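Local coordinates for protein CalG4 (Micromonospora echinospora, PDB 3IA7) that belongs to the GT-B structural class, the two-domain glycosyltransferase fold built from paired Rossmann-like halves, at residues A253-W261 against G277-A285; V318-F326 against L342-L351. All coordinates share one frame; numbering follows the deposited sequence.

Overall arrangement
Both contacts belong to the C-terminal Rossmann-like half of a GT-B fold and reach the same six-stranded parallel sheet, ordered 283-286, 262-266, 233-237, 298-303, 320-322, 343-345. They take its two ends: contact 1 sets the turn after helix 246-256 against the approach to outer strand 283-286, whereas contact 2 pairs strand 320-322 with the opposite outer strand, 343-345. Along the chain they follow in series, contact 1 closing before contact 2 opens. Their centres lie about 19 Å apart and their nearest atoms about 7 Å, without touching. Helix 353-365 packs side chains against both, so the two margins of the domain share one covering helix.

Contact 1: A253-W261 against G277-A285; sequences AQAFADTPW and GPLPPNVEA
With chi1 at 61°, N282 carries its CG between the backbone N and the carbonyl carbon, which aims the carboxamide across the contact at the turn leaving helix 246-256. T259, with chi1 at 70°, holds OG1 in the same way and turns it back toward F256 O. N282 ND2 donates twice: to W261 O at 2.7 Å and to F256 O at 2.9 Å. Both acceptors lie close to the amide plane, F256 O almost exactly in it, so the two bonds fix the rotation of the flat group. F256 O also accepts from T259 OG1 at 2.7 Å, the two donors arriving from opposite faces of its carbonyl plane; ND2 stands well above that plane, 43° out. T259 OG1 in turn takes the W261 backbone N-H at 3.2 Å, an ST turn. At the other end of the carboxamide, N282 OD1 accepts from a water at 2.8 Å, which itself accepts from D258 N. Beside this polar knot lies an apolar patch. A253 CB sits among L279 CD2, P280 CD and V283 CG1, and A257 CB meets P280 CG at 3.7 Å. Beyond the contact, N282 joins strand 262-266 through a backbone bond to V263, and W261 NE1 is held by E361. One side chain, itself set in the type I turn P280-V283, thus binds two carbonyls of the helix-to-strand connection: its amide nitrogen spends both hydrogens on backbone oxygens, and its oxygen reaches D258 N through water, tying a turn to the edge of the Rossmann-like sheet.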
# COMPACT_ATOMS: atom_id res chain seq x y z
N ALA A 253 -19.95 -16.52 -10.98
CA ALA A 253 -19.69 -16.44 -12.40
C ALA A 253 -20.98 -16.66 -13.16
O ALA A 253 -21.31 -15.89 -14.09
CB ALA A 253 -18.62 -17.51 -12.84
N GLN A 254 -21.71 -17.72 -12.77
CA GLN A 254 -23.02 -18.05 -13.37
C GLN A 254 -24.01 -16.87 -13.27
O GLN A 254 -24.67 -16.53 -14.25
CB GLN A 254 -23.61 -19.35 -12.77
CG GLN A 254 -22.84 -20.63 -13.21
CD GLN A 254 -22.94 -21.87 -12.24
OE1 GLN A 254 -23.60 -21.85 -11.18
NE2 GLN A 254 -22.25 -22.94 -12.62
N ALA A 255 -24.04 -16.22 -12.11
CA ALA A 255 -24.92 -15.09 -11.86
C ALA A 255 -24.79 -13.94 -12.89
O ALA A 255 -25.78 -13.36 -13.29
CB ALA A 255 -24.73 -14.56 -10.43
N PHE A 256 -23.59 -13.64 -13.35
CA PHE A 256 -23.37 -12.50 -14.25
C PHE A 256 -23.03 -12.84 -15.72
O PHE A 256 -22.80 -11.94 -16.55
CB PHE A 256 -22.34 -11.51 -13.63
CG PHE A 256 -22.76 -10.97 -12.28
CD1 PHE A 256 -23.59 -9.83 -12.19
CD2 PHE A 256 -22.41 -11.65 -11.10
CE1 PHE A 256 -24.03 -9.35 -10.95
CE2 PHE A 256 -22.86 -11.19 -9.84
CZ PHE A 256 -23.65 -10.04 -9.78
N ALA A 257 -23.01 -14.13 -16.06
CA ALA A 257 -22.89 -14.56 -17.46
C ALA A 257 -24.00 -13.93 -18.33
O ALA A 257 -25.17 -13.89 -17.93
CB ALA A 257 -22.97 -16.11 -17.57
N ASP A 258 -23.63 -13.40 -19.49
CA ASP A 258 -24.63 -12.81 -20.42
C ASP A 258 -25.42 -11.67 -19.74
O ASP A 258 -26.65 -11.57 -19.88
CB ASP A 258 -25.60 -13.88 -21.01
CG ASP A 258 -24.88 -14.99 -21.79
OD1 ASP A 258 -24.26 -14.71 -22.85
OD2 ASP A 258 -24.96 -16.17 -21.35
N THR A 259 -24.70 -10.86 -18.95
CA THR A 259 -25.16 -9.55 -18.43
C THR A 259 -24.01 -8.59 -18.78
O THR A 259 -22.91 -9.05 -19.04
CB THR A 259 -25.27 -9.50 -16.86
OG1 THR A 259 -23.95 -9.54 -16.31
CG2 THR A 259 -26.11 -10.64 -16.28
N PRO A 260 -24.23 -7.25 -18.77
CA PRO A 260 -23.12 -6.36 -19.11
C PRO A 260 -22.05 -6.27 -18.03
O PRO A 260 -21.06 -5.62 -18.21
CB PRO A 260 -23.80 -4.99 -19.23
CG PRO A 260 -25.26 -5.31 -19.40
CD PRO A 260 -25.46 -6.48 -18.51
N TRP A 261 -22.23 -6.93 -16.90
CA TRP A 261 -21.24 -6.79 -15.83
C TRP A 261 -19.91 -7.38 -16.22
O TRP A 261 -19.85 -8.31 -17.02
CB TRP A 261 -21.70 -7.47 -14.55
CG TRP A 261 -22.80 -6.71 -13.82
CD1 TRP A 261 -24.14 -6.78 -14.07
CD2 TRP A 261 -22.64 -5.85 -12.69
NE1 TRP A 261 -24.82 -5.99 -13.18
CE2 TRP A 261 -23.92 -5.41 -12.32
CE3 TRP A 261 -21.52 -5.40 -11.95
CZ2 TRP A 261 -24.14 -4.55 -11.25
CZ3 TRP A 261 -21.72 -4.52 -10.89
CH2 TRP A 261 -23.02 -4.13 -10.53
N GLY A 277 -13.14 -24.27 -13.35
CA GLY A 277 -13.56 -24.66 -14.71
C GLY A 277 -13.71 -23.45 -15.62
O GLY A 277 -13.36 -22.32 -15.22
N PRO A 278 -14.24 -23.67 -16.84
CA PRO A 278 -14.45 -22.62 -17.86
C PRO A 278 -15.29 -21.48 -17.29
O PRO A 278 -16.34 -21.74 -16.69
CB PRO A 278 -15.20 -23.36 -18.98
CG PRO A 278 -14.87 -24.80 -18.78
CD PRO A 278 -14.74 -24.98 -17.30
N LEU A 279 -14.81 -20.24 -17.41
CA LEU A 279 -15.54 -19.06 -16.95
C LEU A 279 -16.18 -18.30 -18.13
O LEU A 279 -15.67 -18.37 -19.24
CB LEU A 279 -14.59 -18.14 -16.18
CG LEU A 279 -14.04 -18.73 -14.88
CD1 LEU A 279 -13.06 -17.75 -14.19
CD2 LEU A 279 -15.19 -19.09 -13.94
N PRO A 280 -17.29 -17.58 -17.90
CA PRO A 280 -17.82 -16.73 -18.97
C PRO A 280 -16.77 -15.67 -19.36
O PRO A 280 -15.91 -15.37 -18.55
CB PRO A 280 -19.03 -16.05 -18.31
CG PRO A 280 -19.39 -16.94 -17.15
CD PRO A 280 -18.07 -17.44 -16.65
N PRO A 281 -16.85 -15.11 -20.58
CA PRO A 281 -15.82 -14.15 -21.02
C PRO A 281 -15.78 -12.82 -20.22
O PRO A 281 -14.78 -12.13 -20.26
CB PRO A 281 -16.16 -13.88 -22.49
CG PRO A 281 -17.62 -14.24 -22.63
CD PRO A 281 -17.88 -15.34 -21.61
N ASN A 282 -16.83 -12.51 -19.48
CA ASN A 282 -16.90 -11.26 -18.68
C ASN A 282 -16.61 -11.53 -17.21
O ASN A 282 -16.87 -10.69 -16.32
CB ASN A 282 -18.28 -10.60 -18.84
CG ASN A 282 -19.39 -11.48 -18.37
OD1 ASN A 282 -19.33 -12.70 -18.55
ND2 ASN A 282 -20.45 -10.88 -17.79
N VAL A 283 -16.00 -12.68 -16.93
CA VAL A 283 -15.61 -13.03 -15.55
C VAL A 283 -14.14 -13.48 -15.55
O VAL A 283 -13.76 -14.34 -16.35
CB VAL A 283 -16.51 -14.17 -15.01
CG1 VAL A 283 -16.17 -14.51 -13.56
CG2 VAL A 283 -17.96 -13.74 -15.11
N GLU A 284 -13.33 -12.90 -14.66
CA GLU A 284 -11.94 -13.31 -14.54
C GLU A 284 -11.63 -13.70 -13.09
O GLU A 284 -12.11 -13.08 -12.13
CB GLU A 284 -11.03 -12.20 -15.03
CG GLU A 284 -11.19 -10.85 -14.32
CD GLU A 284 -10.25 -9.81 -14.96
OE1 GLU A 284 -9.06 -10.13 -15.07
OE2 GLU A 284 -10.69 -8.71 -15.37
N ALA A 285 -10.82 -14.73 -12.94
CA ALA A 285 -10.48 -15.17 -11.59
C ALA A 285 -8.96 -15.17 -11.40
O ALA A 285 -8.22 -15.59 -12.29
CB ALA A 285 -11.08 -16.57 -11.34
O HOH W 1 -21.17 -13.69 -20.42

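Contact 2: V318-F326 against L342-L351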
# COMPACT_ATOMS: atom_id res chain seq x y z
N VAL A 318 -17.16 2.27 -2.49
CA VAL A 318 -17.89 1.14 -3.11
C VAL A 318 -18.79 0.48 -2.09
O VAL A 318 -18.28 -0.01 -1.05
CB VAL A 318 -16.90 0.06 -3.60
CG1 VAL A 318 -17.63 -1.18 -4.23
CG2 VAL A 318 -15.95 0.69 -4.62
N PRO A 319 -20.09 0.39 -2.39
CA PRO A 319 -21.01 -0.29 -1.48
C PRO A 319 -20.85 -1.82 -1.48
O PRO A 319 -20.38 -2.39 -2.47
CB PRO A 319 -22.41 0.14 -1.98
CG PRO A 319 -22.24 0.39 -3.44
CD PRO A 319 -20.77 0.91 -3.60
N LEU A 320 -21.24 -2.48 -0.40
CA LEU A 320 -20.92 -3.93 -0.23
C LEU A 320 -22.16 -4.82 -0.25
O LEU A 320 -23.23 -4.45 0.27
CB LEU A 320 -20.19 -4.14 1.10
CG LEU A 320 -18.74 -3.63 1.22
CD1 LEU A 320 -18.61 -2.29 0.60
CD2 LEU A 320 -18.41 -3.53 2.69
N VAL A 321 -22.02 -6.02 -0.81
CA VAL A 321 -22.92 -7.11 -0.48
C VAL A 321 -22.05 -8.10 0.32
O VAL A 321 -20.95 -8.47 -0.12
CB VAL A 321 -23.53 -7.77 -1.70
CG1 VAL A 321 -24.48 -8.93 -1.29
CG2 VAL A 321 -24.31 -6.70 -2.54
N LEU A 322 -22.53 -8.44 1.51
CA LEU A 322 -21.78 -9.25 2.47
C LEU A 322 -22.26 -10.69 2.49
O LEU A 322 -23.46 -10.97 2.42
CB LEU A 322 -21.88 -8.62 3.86
CG LEU A 322 -21.10 -7.29 3.99
CD1 LEU A 322 -20.85 -6.96 5.42
CD2 LEU A 322 -19.74 -7.23 3.29
N VAL A 323 -21.30 -11.61 2.58
CA VAL A 323 -21.58 -13.02 2.83
C VAL A 323 -20.73 -13.45 4.05
O VAL A 323 -19.68 -14.12 3.93
CB VAL A 323 -21.37 -13.83 1.54
CG1 VAL A 323 -22.55 -13.55 0.54
CG2 VAL A 323 -20.02 -13.53 0.87
N PRO A 324 -21.15 -13.00 5.26
CA PRO A 324 -20.36 -13.16 6.49
C PRO A 324 -20.16 -14.58 6.99
O PRO A 324 -19.26 -14.81 7.80
CB PRO A 324 -21.18 -12.41 7.55
CG PRO A 324 -22.22 -11.66 6.85
CD PRO A 324 -22.41 -12.28 5.50
N HIS A 325 -21.01 -15.52 6.57
CA HIS A 325 -20.86 -16.89 7.04
C HIS A 325 -19.53 -17.53 6.58
O HIS A 325 -19.11 -18.57 7.11
CB HIS A 325 -22.07 -17.74 6.63
CG HIS A 325 -22.08 -18.13 5.19
ND1 HIS A 325 -22.45 -17.27 4.18
CD2 HIS A 325 -21.80 -19.32 4.59
CE1 HIS A 325 -22.38 -17.90 3.02
NE2 HIS A 325 -21.99 -19.14 3.24
N PHE A 326 -18.87 -16.91 5.60
CA PHE A 326 -17.60 -17.44 5.10
C PHE A 326 -16.44 -17.14 6.04
O PHE A 326 -15.45 -17.87 6.04
CB PHE A 326 -17.31 -16.96 3.66
CG PHE A 326 -18.14 -17.65 2.61
CD1 PHE A 326 -18.07 -19.03 2.44
CD2 PHE A 326 -19.01 -16.92 1.80
CE1 PHE A 326 -18.85 -19.66 1.46
CE2 PHE A 326 -19.78 -17.55 0.83
CZ PHE A 326 -19.70 -18.92 0.66
N LEU A 342 -24.63 0.58 4.94
CA LEU A 342 -23.51 0.75 4.00
C LEU A 342 -23.37 -0.47 3.09
O LEU A 342 -22.47 -0.55 2.24
CB LEU A 342 -22.16 0.93 4.75
CG LEU A 342 -22.17 2.10 5.74
CD1 LEU A 342 -20.86 2.06 6.58
CD2 LEU A 342 -22.28 3.43 4.95
N GLY A 343 -24.26 -1.43 3.29
CA GLY A 343 -24.24 -2.68 2.51
C GLY A 343 -25.45 -3.55 2.88
O GLY A 343 -26.15 -3.31 3.88
N SER A 344 -25.68 -4.56 2.06
CA SER A 344 -26.65 -5.59 2.34
C SER A 344 -25.94 -6.92 2.66
O SER A 344 -24.70 -7.04 2.58
CB SER A 344 -27.58 -5.73 1.14
OG SER A 344 -26.86 -6.18 0.01
N VAL A 345 -26.71 -7.91 3.07
CA VAL A 345 -26.17 -9.20 3.46
C VAL A 345 -26.94 -10.31 2.75
O VAL A 345 -28.16 -10.23 2.62
CB VAL A 345 -26.20 -9.36 5.00
CG1 VAL A 345 -27.64 -9.36 5.56
CG2 VAL A 345 -25.45 -10.62 5.44
N LEU A 346 -26.23 -11.32 2.25
CA LEU A 346 -26.87 -12.54 1.76
C LEU A 346 -26.63 -13.66 2.76
O LEU A 346 -25.52 -13.80 3.28
CB LEU A 346 -26.31 -12.96 0.41
CG LEU A 346 -26.68 -12.12 -0.84
CD1 LEU A 346 -25.78 -12.49 -1.98
CD2 LEU A 346 -28.11 -12.39 -1.20
N ARG A 347 -27.66 -14.46 3.01
CA ARG A 347 -27.48 -15.68 3.82
C ARG A 347 -27.10 -16.90 2.98
O ARG A 347 -27.23 -16.86 1.76
CB ARG A 347 -28.71 -15.98 4.69
CG ARG A 347 -29.06 -14.87 5.69
CD ARG A 347 -27.86 -14.39 6.53
NE ARG A 347 -28.21 -13.24 7.36
CZ ARG A 347 -27.44 -12.70 8.31
NH1 ARG A 347 -26.25 -13.21 8.59
NH2 ARG A 347 -27.88 -11.63 8.98
N PRO A 348 -26.60 -17.97 3.65
CA PRO A 348 -26.30 -19.24 2.99
C PRO A 348 -27.41 -19.74 2.07
O PRO A 348 -27.10 -20.24 0.99
CB PRO A 348 -26.12 -20.20 4.18
CG PRO A 348 -25.52 -19.35 5.22
CD PRO A 348 -26.26 -18.03 5.09
N ASP A 349 -28.68 -19.61 2.45
CA ASP A 349 -29.75 -20.05 1.54
C ASP A 349 -30.05 -19.10 0.38
O ASP A 349 -30.87 -19.38 -0.47
CB ASP A 349 -31.05 -20.51 2.25
CG ASP A 349 -31.41 -19.72 3.51
OD1 ASP A 349 -30.83 -18.66 3.84
OD2 ASP A 349 -32.32 -20.21 4.22
N GLN A 350 -29.34 -17.98 0.33
CA GLN A 350 -29.63 -16.94 -0.64
C GLN A 350 -28.55 -16.83 -1.72
O GLN A 350 -28.37 -15.78 -2.30
CB GLN A 350 -29.88 -15.62 0.10
CG GLN A 350 -30.93 -15.79 1.21
CD GLN A 350 -31.17 -14.59 2.12
OE1 GLN A 350 -30.23 -13.99 2.64
NE2 GLN A 350 -32.45 -14.28 2.37
N LEU A 351 -27.86 -17.94 -1.99
CA LEU A 351 -26.66 -17.93 -2.85
C LEU A 351 -26.80 -18.62 -4.22
O LEU A 351 -25.78 -18.95 -4.84
CB LEU A 351 -25.49 -18.58 -2.10
CG LEU A 351 -25.14 -17.99 -0.74
CD1 LEU A 351 -24.11 -18.90 -0.02
CD2 LEU A 351 -24.67 -16.54 -0.92
O HOH W 2 -23.71 -15.23 4.93
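H325 and P348 run counter to one another, the proline laying CG over the centre of the imidazole face. This CH-pi contact puts P348 CG 3.7 Å from the ring centroid, 13° off the normal; F326 CG lies over the opposite face, toward the rim. L351 meets H325 head-on and brings CD1 obliquely to CE1 at 3.6 Å, while its CD2 branch meets V323 CG1. V323 and L346 are aligned flank to flank, and V323 CG1 touches L346 CB at 3.8 Å. P324 stands roughly perpendicular to V345, whose CG1 takes the place between the backbone N and the carbonyl carbon (chi1 64°), leaving CG2 anti to the N and tight against P324 CD at 3.5 Å. Upstream, strands 320-322 and 343-345 run parallel. S344 N donates to L320 O, L322 N to S344 O at 2.8 Å, and L346 N to L322 O at 2.8 Å, the last nearly straight. Where the strands part, a water donates to L346 O, accepts from H325 N and lies close to H325 ND1. The strands belong to a beta-alpha-beta unit through helix 331-339, and helix 353-365 covers V321 and L346. Backbone bonding therefore fixes the parallel register, and past its end the join continues through the water between H325 N and L346 O and the CH-pi contact of P348 with the H325 ring.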